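Tail spike protein gp49 (Pseudomonas phage LKA1, PDB 4RU4) probably cleaves the O-specific polysaccharide of the Pseudomonas host as a lyase of the phage tail spike, helping the virus to enter the cell. Local coordinates at residues L118-S126 / D135-V143; A335-Y346 / G353-T364. All blocks are in the same frame, centred on the assembly; numbering follows the deposited sequence.

Interaction 1 of 2, residues L118-S126 / D135-V143; sequences LVALPNISS and DFASTPNLV
Two torsions set the meeting of I124 with F136. I124 has CG1 between its backbone N and carbonyl carbon (chi1 63°), which turns CG2 to F136, and F136 has CG anti to its own carbonyl carbon (chi1 -78°), laying the ring with one face to that methyl. CG2 therefore stands 3.7 Å from the F136 centroid and 19° off the normal, a CH-pi contact. P140 CB lies over the opposite face, and at the rim P122 O is 3.2 Å from F136 CD2. Beyond this ring, the side chains of L121 and L142 cross at a slant, L121 CD2 lying 3.9 Å from L142 CG, while P122 CG packs on S138 OG at 3.4 Å.

The backbones join in a single bridge at I124 and F136: A137 N donates to N123 O (2.7 Å) and S125 N to D135 O (2.9 Å). Three waters extend this seam by linking S125 with D135, one of them joining S125 O to D135 N.

Both segments belong to the Ig-like domain, where I198 and V181 of neighbouring strands pack on I124 and F136. The chemistry implies a buried aromatic centre held on both faces, with a short backbone bridge and a hydrated polar margin fixing how the two loops meet.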
loop_
_atom_site.group_PDB
_atom_site.type_symbol
_atom_site.label_atom_id
_atom_site.label_comp_id
_atom_site.label_asym_id
_atom_site.label_seq_id
_atom_site.Cartn_x
_atom_site.Cartn_y
_atom_site.Cartn_z
ATOM N N LEU B 118 -32.391 4.423 -15.509
ATOM C CA LEU B 118 -32.521 3.002 -15.221
ATOM C C LEU B 118 -33.719 2.531 -16.033
ATOM O O LEU B 118 -34.836 3.005 -15.821
ATOM C CB LEU B 118 -32.795 2.781 -13.731
ATOM C CG LEU B 118 -31.743 3.148 -12.670
ATOM C CD1 LEU B 118 -32.009 2.372 -11.370
ATOM C CD2 LEU B 118 -30.337 2.901 -13.147
ATOM N N VAL B 119 -33.481 1.611 -16.968
ATOM C CA VAL B 119 -34.514 1.160 -17.886
ATOM C C VAL B 119 -34.815 -0.292 -17.585
ATOM O O VAL B 119 -33.904 -1.132 -17.581
ATOM C CB VAL B 119 -34.040 1.308 -19.360
ATOM C CG1 VAL B 119 -35.113 0.800 -20.330
ATOM C CG2 VAL B 119 -33.694 2.772 -19.660
ATOM N N ALA B 120 -36.089 -0.586 -17.327
ATOM C CA ALA B 120 -36.519 -1.913 -16.893
ATOM C C ALA B 120 -36.069 -2.983 -17.875
ATOM O O ALA B 120 -36.208 -2.804 -19.072
ATOM C CB ALA B 120 -38.060 -1.964 -16.726
ATOM N N LEU B 121 -35.530 -4.079 -17.344
ATOM C CA LEU B 121 -35.185 -5.277 -18.117
ATOM C C LEU B 121 -36.176 -6.354 -17.695
ATOM O O LEU B 121 -36.840 -6.192 -16.673
ATOM C CB LEU B 121 -33.754 -5.734 -17.772
ATOM C CG LEU B 121 -32.602 -4.936 -18.399
ATOM C CD1 LEU B 121 -31.270 -5.168 -17.643
ATOM C CD2 LEU B 121 -32.458 -5.309 -19.879
ATOM N N PRO B 122 -36.263 -7.468 -18.445
ATOM C CA PRO B 122 -37.122 -8.544 -17.921
ATOM C C PRO B 122 -36.635 -9.074 -16.556
ATOM O O PRO B 122 -35.471 -8.856 -16.163
ATOM C CB PRO B 122 -37.002 -9.646 -18.987
ATOM C CG PRO B 122 -36.504 -8.960 -20.236
ATOM C CD PRO B 122 -35.603 -7.852 -19.711
ATOM N N ASN B 123 -37.531 -9.758 -15.843
ATOM C CA ASN B 123 -37.197 -10.408 -14.579
ATOM C C ASN B 123 -36.246 -11.585 -14.768
ATOM O O ASN B 123 -36.046 -12.070 -15.885
ATOM C CB ASN B 123 -38.477 -10.865 -13.860
ATOM C CG ASN B 123 -39.352 -9.690 -13.431
ATOM O OD1 ASN B 123 -38.844 -8.608 -13.099
ATOM N ND2 ASN B 123 -40.673 -9.884 -13.463
ATOM N N ILE B 124 -35.664 -12.051 -13.664
ATOM C CA ILE B 124 -34.718 -13.153 -13.711
ATOM C C ILE B 124 -35.129 -14.299 -12.772
ATOM O O ILE B 124 -35.885 -14.077 -11.823
ATOM C CB ILE B 124 -33.285 -12.672 -13.338
ATOM C CG1 ILE B 124 -33.233 -12.153 -11.891
ATOM C CG2 ILE B 124 -32.810 -11.566 -14.306
ATOM C CD1 ILE B 124 -31.763 -11.944 -11.367
ATOM N N SER B 125 -34.632 -15.514 -13.053
ATOM C CA SER B 125 -34.745 -16.643 -12.129
ATOM C C SER B 125 -33.905 -16.364 -10.896
ATOM O O SER B 125 -32.945 -15.599 -10.957
ATOM C CB SER B 125 -34.162 -17.913 -12.745
ATOM O OG SER B 125 -34.800 -18.230 -13.943
ATOM N N SER B 126 -34.239 -17.022 -9.791
ATOM C CA SER B 126 -33.389 -17.010 -8.599
ATOM C C SER B 126 -31.950 -17.416 -8.918
ATOM O O SER B 126 -31.702 -18.280 -9.762
ATOM C CB SER B 126 -34.008 -17.929 -7.534
ATOM O OG SER B 126 -35.288 -17.428 -7.192
ATOM N N ASP B 135 -30.385 -15.785 -15.748
ATOM C CA ASP B 135 -31.425 -16.242 -16.665
ATOM C C ASP B 135 -32.631 -15.294 -16.677
ATOM O O ASP B 135 -33.396 -15.239 -15.708
ATOM C CB ASP B 135 -31.902 -17.652 -16.271
ATOM C CG ASP B 135 -30.810 -18.697 -16.397
ATOM O OD1 ASP B 135 -29.966 -18.581 -17.319
ATOM O OD2 ASP B 135 -30.792 -19.636 -15.567
ATOM N N PHE B 136 -32.804 -14.575 -17.787
ATOM C CA PHE B 136 -33.885 -13.616 -17.934
ATOM C C PHE B 136 -35.152 -14.288 -18.432
ATOM O O PHE B 136 -35.094 -15.254 -19.204
ATOM C CB PHE B 136 -33.467 -12.507 -18.898
ATOM C CG PHE B 136 -32.552 -11.486 -18.270
ATOM C CD1 PHE B 136 -31.177 -11.667 -18.282
ATOM C CD2 PHE B 136 -33.072 -10.358 -17.664
ATOM C CE1 PHE B 136 -30.323 -10.717 -17.708
ATOM C CE2 PHE B 136 -32.228 -9.410 -17.075
ATOM C CZ PHE B 136 -30.843 -9.613 -17.091
ATOM N N ALA B 137 -36.295 -13.777 -17.980
ATOM C CA ALA B 137 -37.587 -14.351 -18.331
ATOM C C ALA B 137 -37.889 -14.255 -19.820
ATOM O O ALA B 137 -38.669 -15.041 -20.343
ATOM C CB ALA B 137 -38.694 -13.686 -17.528
ATOM N N SER B 138 -37.280 -13.297 -20.506
ATOM C CA SER B 138 -37.520 -13.111 -21.937
ATOM C C SER B 138 -36.331 -12.351 -22.508
ATOM O O SER B 138 -35.443 -11.957 -21.746
ATOM C CB SER B 138 -38.829 -12.347 -22.178
ATOM O OG SER B 138 -38.752 -11.010 -21.706
ATOM N N THR B 139 -36.301 -12.140 -23.822
ATOM C CA THR B 139 -35.099 -11.578 -24.471
ATOM C C THR B 139 -34.643 -10.229 -23.894
ATOM O O THR B 139 -35.381 -9.256 -23.988
ATOM C CB THR B 139 -35.362 -11.324 -25.981
ATOM O OG1 THR B 139 -35.750 -12.544 -26.614
ATOM C CG2 THR B 139 -34.110 -10.774 -26.655
ATOM N N PRO B 140 -33.425 -10.161 -23.305
ATOM C CA PRO B 140 -32.975 -8.887 -22.731
ATOM C C PRO B 140 -32.247 -8.006 -23.730
ATOM O O PRO B 140 -31.472 -8.517 -24.541
ATOM C CB PRO B 140 -31.991 -9.328 -21.642
ATOM C CG PRO B 140 -31.419 -10.608 -22.163
ATOM C CD PRO B 140 -32.547 -11.279 -22.919
ATOM N N ASN B 141 -32.471 -6.694 -23.658
ATOM C CA ASN B 141 -31.776 -5.774 -24.550
ATOM C C ASN B 141 -30.384 -5.437 -23.998
ATOM O O ASN B 141 -30.137 -4.313 -23.536
ATOM C CB ASN B 141 -32.593 -4.498 -24.789
ATOM C CG ASN B 141 -31.944 -3.584 -25.810
ATOM O OD1 ASN B 141 -31.307 -4.052 -26.742
ATOM N ND2 ASN B 141 -32.060 -2.269 -25.608
ATOM N N LEU B 142 -29.491 -6.431 -24.051
ATOM C CA LEU B 142 -28.141 -6.327 -23.488
ATOM C C LEU B 142 -27.100 -6.890 -24.458
ATOM O O LEU B 142 -27.376 -7.869 -25.148
ATOM C CB LEU B 142 -28.069 -7.106 -22.169
ATOM C CG LEU B 142 -28.911 -6.570 -21.012
ATOM C CD1 LEU B 142 -28.895 -7.555 -19.859
ATOM C CD2 LEU B 142 -28.352 -5.212 -20.558
ATOM N N VAL B 143 -25.929 -6.258 -24.518
ATOM C CA VAL B 143 -24.756 -6.819 -25.198
ATOM C C VAL B 143 -23.539 -6.745 -24.274
ATOM O O VAL B 143 -23.587 -6.083 -23.219
ATOM C CB VAL B 143 -24.411 -6.085 -26.530
ATOM C CG1 VAL B 143 -25.517 -6.261 -27.554
ATOM C CG2 VAL B 143 -24.114 -4.595 -26.293
HETATM O O HOH W 1 -30.951 -16.037 -12.971
HETATM O O HOH W 2 -36.094 -16.334 -15.950
HETATM O O HOH W 3 -33.784 -20.320 -15.020
#

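Interaction 2 of 2, residues A335-Y346 / G353-T364; sequences AEDCSYENCTIY and GKDISYRHCTIT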
loop_
_atom_site.group_PDB
_atom_site.type_symbol
_atom_site.label_atom_id
_atom_site.label_comp_id
_atom_site.label_asym_id
_atom_site.label_seq_id
_atom_site.Cartn_x
_atom_site.Cartn_y
_atom_site.Cartn_z
ATOM N N ALA B 335 -22.270 -0.678 3.051
ATOM C CA ALA B 335 -21.033 -0.830 2.299
ATOM C C ALA B 335 -20.584 -2.278 2.407
ATOM O O ALA B 335 -20.713 -2.876 3.465
ATOM C CB ALA B 335 -19.928 0.107 2.855
ATOM N N GLU B 336 -20.069 -2.847 1.321
ATOM C CA GLU B 336 -19.409 -4.161 1.389
ATOM C C GLU B 336 -18.169 -4.171 0.519
ATOM O O GLU B 336 -18.250 -3.759 -0.640
ATOM C CB GLU B 336 -20.347 -5.284 0.951
ATOM C CG GLU B 336 -19.633 -6.608 0.698
ATOM C CD GLU B 336 -20.572 -7.793 0.476
ATOM O OE1 GLU B 336 -21.736 -7.602 0.086
ATOM O OE2 GLU B 336 -20.128 -8.936 0.694
ATOM N N ASP B 337 -17.030 -4.633 1.051
ATOM C CA ASP B 337 -15.854 -4.820 0.206
ATOM C C ASP B 337 -15.393 -3.454 -0.289
ATOM O O ASP B 337 -15.233 -3.224 -1.482
ATOM C CB ASP B 337 -16.148 -5.757 -0.989
ATOM C CG ASP B 337 -14.887 -6.158 -1.753
ATOM O OD1 ASP B 337 -13.778 -6.093 -1.174
ATOM O OD2 ASP B 337 -15.000 -6.544 -2.939
ATOM N N CYS B 338 -15.213 -2.525 0.638
ATOM C CA CYS B 338 -14.691 -1.208 0.280
ATOM C C CYS B 338 -13.501 -0.904 1.180
ATOM O O CYS B 338 -13.332 -1.538 2.220
ATOM C CB CYS B 338 -15.755 -0.146 0.514
ATOM S SG CYS B 338 -17.167 -0.210 -0.597
ATOM N N SER B 339 -12.690 0.102 0.820
ATOM C CA SER B 339 -11.512 0.410 1.632
ATOM C C SER B 339 -11.005 1.828 1.449
ATOM O O SER B 339 -11.308 2.488 0.434
ATOM C CB SER B 339 -10.350 -0.572 1.331
ATOM O OG SER B 339 -10.005 -0.592 -0.061
ATOM N N TYR B 340 -10.260 2.291 2.462
ATOM C CA TYR B 340 -9.353 3.451 2.344
ATOM C C TYR B 340 -7.926 2.880 2.352
ATOM O O TYR B 340 -7.602 2.014 3.164
ATOM C CB TYR B 340 -9.523 4.446 3.514
ATOM C CG TYR B 340 -10.816 5.254 3.489
ATOM C CD1 TYR B 340 -12.009 4.704 3.909
ATOM C CD2 TYR B 340 -10.828 6.580 3.049
ATOM C CE1 TYR B 340 -13.212 5.445 3.869
ATOM C CE2 TYR B 340 -12.022 7.323 3.021
ATOM C CZ TYR B 340 -13.194 6.744 3.433
ATOM O OH TYR B 340 -14.373 7.446 3.392
ATOM N N GLU B 341 -7.067 3.372 1.465
ATOM C CA GLU B 341 -5.703 2.873 1.353
ATOM C C GLU B 341 -4.776 4.064 1.101
ATOM O O GLU B 341 -5.105 4.938 0.294
ATOM C CB GLU B 341 -5.614 1.898 0.165
ATOM C CG GLU B 341 -6.550 0.691 0.394
ATOM C CD GLU B 341 -6.748 -0.230 -0.801
ATOM O OE1 GLU B 341 -6.188 0.044 -1.883
ATOM O OE2 GLU B 341 -7.510 -1.225 -0.641
ATOM N N ASN B 342 -3.652 4.096 1.811
ATOM C CA ASN B 342 -2.660 5.156 1.638
ATOM C C ASN B 342 -3.265 6.535 1.815
ATOM O O ASN B 342 -2.957 7.428 1.038
ATOM C CB ASN B 342 -1.999 5.091 0.268
ATOM C CG ASN B 342 -1.335 3.745 -0.008
ATOM O OD1 ASN B 342 -1.636 3.094 -0.997
ATOM N ND2 ASN B 342 -0.429 3.346 0.847
ATOM N N CYS B 343 -4.116 6.694 2.822
ATOM C CA CYS B 343 -4.751 7.975 3.111
ATOM C C CYS B 343 -4.251 8.554 4.424
ATOM O O CYS B 343 -3.981 7.806 5.381
ATOM C CB CYS B 343 -6.281 7.800 3.184
ATOM S SG CYS B 343 -7.042 7.487 1.562
ATOM N N THR B 344 -4.134 9.878 4.471
ATOM C CA THR B 344 -3.949 10.589 5.721
ATOM C C THR B 344 -5.340 11.055 6.172
ATOM O O THR B 344 -6.022 11.807 5.464
ATOM C CB THR B 344 -2.996 11.801 5.542
ATOM O OG1 THR B 344 -1.731 11.338 5.044
ATOM C CG2 THR B 344 -2.782 12.550 6.898
ATOM N N ILE B 345 -5.777 10.572 7.331
ATOM C CA ILE B 345 -7.126 10.863 7.819
ATOM C C ILE B 345 -7.059 11.590 9.157
ATOM O O ILE B 345 -6.748 10.988 10.189
ATOM C CB ILE B 345 -7.970 9.553 7.965
ATOM C CG1 ILE B 345 -7.986 8.785 6.627
ATOM C CG2 ILE B 345 -9.421 9.858 8.474
ATOM C CD1 ILE B 345 -8.624 7.381 6.697
ATOM N N TYR B 346 -7.303 12.902 9.137
ATOM C CA TYR B 346 -7.375 13.651 10.381
ATOM C C TYR B 346 -8.800 13.609 10.874
ATOM O O TYR B 346 -9.693 14.057 10.158
ATOM C CB TYR B 346 -7.013 15.117 10.136
ATOM C CG TYR B 346 -5.568 15.303 9.719
ATOM C CD1 TYR B 346 -4.563 15.322 10.662
ATOM C CD2 TYR B 346 -5.220 15.471 8.370
ATOM C CE1 TYR B 346 -3.211 15.536 10.287
ATOM C CE2 TYR B 346 -3.903 15.688 7.981
ATOM C CZ TYR B 346 -2.896 15.711 8.945
ATOM O OH TYR B 346 -1.582 15.917 8.564
ATOM N N GLY B 353 -21.014 -1.835 7.981
ATOM C CA GLY B 353 -21.363 -2.661 6.831
ATOM C C GLY B 353 -20.711 -4.028 6.890
ATOM O O GLY B 353 -20.919 -4.758 7.843
ATOM N N LYS B 354 -19.911 -4.373 5.889
ATOM C CA LYS B 354 -19.334 -5.728 5.795
ATOM C C LYS B 354 -18.064 -5.707 4.982
ATOM O O LYS B 354 -18.044 -5.108 3.918
ATOM C CB LYS B 354 -20.331 -6.684 5.115
ATOM C CG LYS B 354 -19.741 -8.102 4.783
ATOM C CD LYS B 354 -20.839 -9.089 4.303
ATOM C CE LYS B 354 -20.265 -10.403 3.762
ATOM N NZ LYS B 354 -21.395 -11.281 3.246
ATOM N N ASP B 355 -17.014 -6.381 5.463
ATOM C CA ASP B 355 -15.757 -6.511 4.712
ATOM C C ASP B 355 -15.158 -5.147 4.354
ATOM O O ASP B 355 -15.090 -4.762 3.177
ATOM C CB ASP B 355 -15.942 -7.392 3.457
ATOM C CG ASP B 355 -16.298 -8.834 3.810
ATOM O OD1 ASP B 355 -16.125 -9.224 4.988
ATOM O OD2 ASP B 355 -16.768 -9.573 2.917
ATOM N N ILE B 356 -14.719 -4.426 5.379
ATOM C CA ILE B 356 -14.154 -3.086 5.217
ATOM C C ILE B 356 -12.702 -3.051 5.723
ATOM O O ILE B 356 -12.397 -3.623 6.763
ATOM C CB ILE B 356 -14.956 -2.101 6.056
ATOM C CG1 ILE B 356 -16.434 -2.101 5.631
ATOM C CG2 ILE B 356 -14.304 -0.699 6.031
ATOM C CD1 ILE B 356 -16.709 -1.832 4.164
ATOM N N SER B 357 -11.800 -2.379 4.997
ATOM C CA SER B 357 -10.399 -2.351 5.427
ATOM C C SER B 357 -9.849 -0.932 5.340
ATOM O O SER B 357 -10.279 -0.149 4.470
ATOM C CB SER B 357 -9.543 -3.290 4.568
ATOM O OG SER B 357 -10.204 -4.534 4.348
ATOM N N TYR B 358 -8.922 -0.620 6.247
ATOM C CA TYR B 358 -8.038 0.543 6.141
ATOM C C TYR B 358 -6.630 -0.018 6.009
ATOM O O TYR B 358 -6.223 -0.846 6.831
ATOM C CB TYR B 358 -8.153 1.427 7.400
ATOM C CG TYR B 358 -9.480 2.118 7.450
ATOM C CD1 TYR B 358 -10.604 1.454 7.916
ATOM C CD2 TYR B 358 -9.627 3.424 6.968
ATOM C CE1 TYR B 358 -11.867 2.084 7.931
ATOM C CE2 TYR B 358 -10.870 4.049 6.957
ATOM C CZ TYR B 358 -11.987 3.373 7.451
ATOM O OH TYR B 358 -13.233 3.970 7.437
ATOM N N ARG B 359 -5.888 0.405 4.984
ATOM C CA ARG B 359 -4.564 -0.160 4.716
ATOM C C ARG B 359 -3.534 0.941 4.556
ATOM O O ARG B 359 -3.688 1.804 3.683
ATOM C CB ARG B 359 -4.565 -0.973 3.426
ATOM C CG ARG B 359 -5.649 -2.052 3.365
ATOM C CD ARG B 359 -5.624 -2.751 2.003
ATOM N NE ARG B 359 -6.315 -4.039 2.046
ATOM C CZ ARG B 359 -7.476 -4.315 1.456
ATOM N NH1 ARG B 359 -8.109 -3.400 0.724
ATOM N NH2 ARG B 359 -8.003 -5.532 1.579
ATOM N N HIS B 360 -2.475 0.887 5.363
ATOM C CA HIS B 360 -1.407 1.889 5.251
ATOM C C HIS B 360 -1.965 3.310 5.306
ATOM O O HIS B 360 -1.492 4.196 4.579
ATOM C CB HIS B 360 -0.593 1.657 3.966
ATOM C CG HIS B 360 0.411 0.536 4.087
ATOM N ND1 HIS B 360 1.017 -0.063 3.000
ATOM C CD2 HIS B 360 0.911 -0.088 5.184
ATOM C CE1 HIS B 360 1.840 -1.011 3.421
ATOM N NE2 HIS B 360 1.807 -1.036 4.741
ATOM N N CYS B 361 -2.961 3.519 6.172
ATOM C CA CYS B 361 -3.444 4.862 6.477
ATOM C C CYS B 361 -2.798 5.433 7.731
ATOM O O CYS B 361 -2.412 4.691 8.649
ATOM C CB CYS B 361 -4.955 4.855 6.695
ATOM S SG CYS B 361 -5.837 4.446 5.184
ATOM N N THR B 362 -2.713 6.761 7.790
ATOM C CA THR B 362 -2.372 7.438 9.038
ATOM C C THR B 362 -3.662 8.111 9.493
ATOM O O THR B 362 -4.281 8.856 8.712
ATOM C CB THR B 362 -1.267 8.506 8.808
ATOM O OG1 THR B 362 -0.163 7.880 8.140
ATOM C CG2 THR B 362 -0.775 9.108 10.122
ATOM N N ILE B 363 -4.071 7.856 10.736
ATOM C CA ILE B 363 -5.385 8.316 11.215
ATOM C C ILE B 363 -5.235 8.939 12.596
ATOM O O ILE B 363 -4.648 8.313 13.492
ATOM C CB ILE B 363 -6.421 7.135 11.291
ATOM C CG1 ILE B 363 -6.314 6.209 10.063
ATOM C CG2 ILE B 363 -7.864 7.692 11.465
ATOM C CD1 ILE B 363 -7.227 4.951 10.118
ATOM N N THR B 364 -5.726 10.168 12.777
ATOM C CA THR B 364 -5.767 10.776 14.100
ATOM C C THR B 364 -7.164 10.719 14.720
ATOM O O THR B 364 -8.124 10.352 14.065
ATOM C CB THR B 364 -5.332 12.248 14.083
ATOM O OG1 THR B 364 -6.287 13.004 13.331
ATOM C CG2 THR B 364 -3.956 12.413 13.484
HETATM O O HOH W 4 -17.228 -8.951 0.396
HETATM O O HOH W 5 -23.196 -9.988 0.592
HETATM O O HOH W 6 -10.764 -5.476 0.190
HETATM O O HOH W 7 -12.157 -4.402 2.493
HETATM O O HOH W 8 1.346 1.231 0.729
HETATM O O HOH W 9 -0.577 8.691 5.475
#
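Y340 and Y358 project together from neighbouring strands on successive parallel turns. The evidence is an in-register pairing: strands 338-341 and 356-359 run 10° apart with axes 4.8 Å from each other. Such stacking fits the right-handed parallel beta-helix of the pectin lyase-like family.

Among the backbone bonds, R359 N donates to Y340 O and N342 N to R359 O; past the bend, I345 N gives T362 O a nearly straight bond of 2.7 Å.

The apolar contacts line the face of Y340, Y358, I345 and I363. Both tyrosines share one rotamer, so their planes are only 3° apart, but the rings are slid until they barely overlap, with centroids 5.3 Å apart. Y340 CD1 lies 3.3 Å from Y358 CE2, so ring margins make the contact. I345 CD1 reaches the edge of the Y358 ring, 4.0 Å from CE2.

Charged contacts occupy the other face. R359 NH1 forms a 2.6 Å salt bridge with E341 OE2, which also accepts from S339 OG at 2.6 Å, the two donors coming from opposite faces of the carboxylate. R314 holds E341 OE1, so both carboxylate oxygens are engaged. The E336-K354 salt bridge is long; R309 pairs with E336, and Q418 with K354.

Strand 312-314 continues the stack beside 338-341, and strand 380-385 beside 356-359, where L384 touches Y358. H360 meets H360 of both neighbouring subunits edge-to-face, so this corner, between strands 356-359 and 362-364, turns to the interior of the trimer.

How the interactions relate
From the N terminus, the chain first builds early parallel turns, then runs along strand 113-120, which pairs with strand 197-202 of the Ig-like domain. Interaction 1 closes a short loop there, with eight residues between its segments, and joins the end of that strand to the loop leading to strand 147-151. The chain later returns to the stacked strands, where interaction 2 closes one turn with six intervening residues, four of them in strand 349-352. The contacts are in series, neither nested nor crossed. The centres of interactions 1 and 2 are about 36 Å apart, and the nearest atoms of interactions 1 and 2 about 16 Å. One joins two segments within the inserted Ig-like domain, the other successive turns of the pectin lyase-like body.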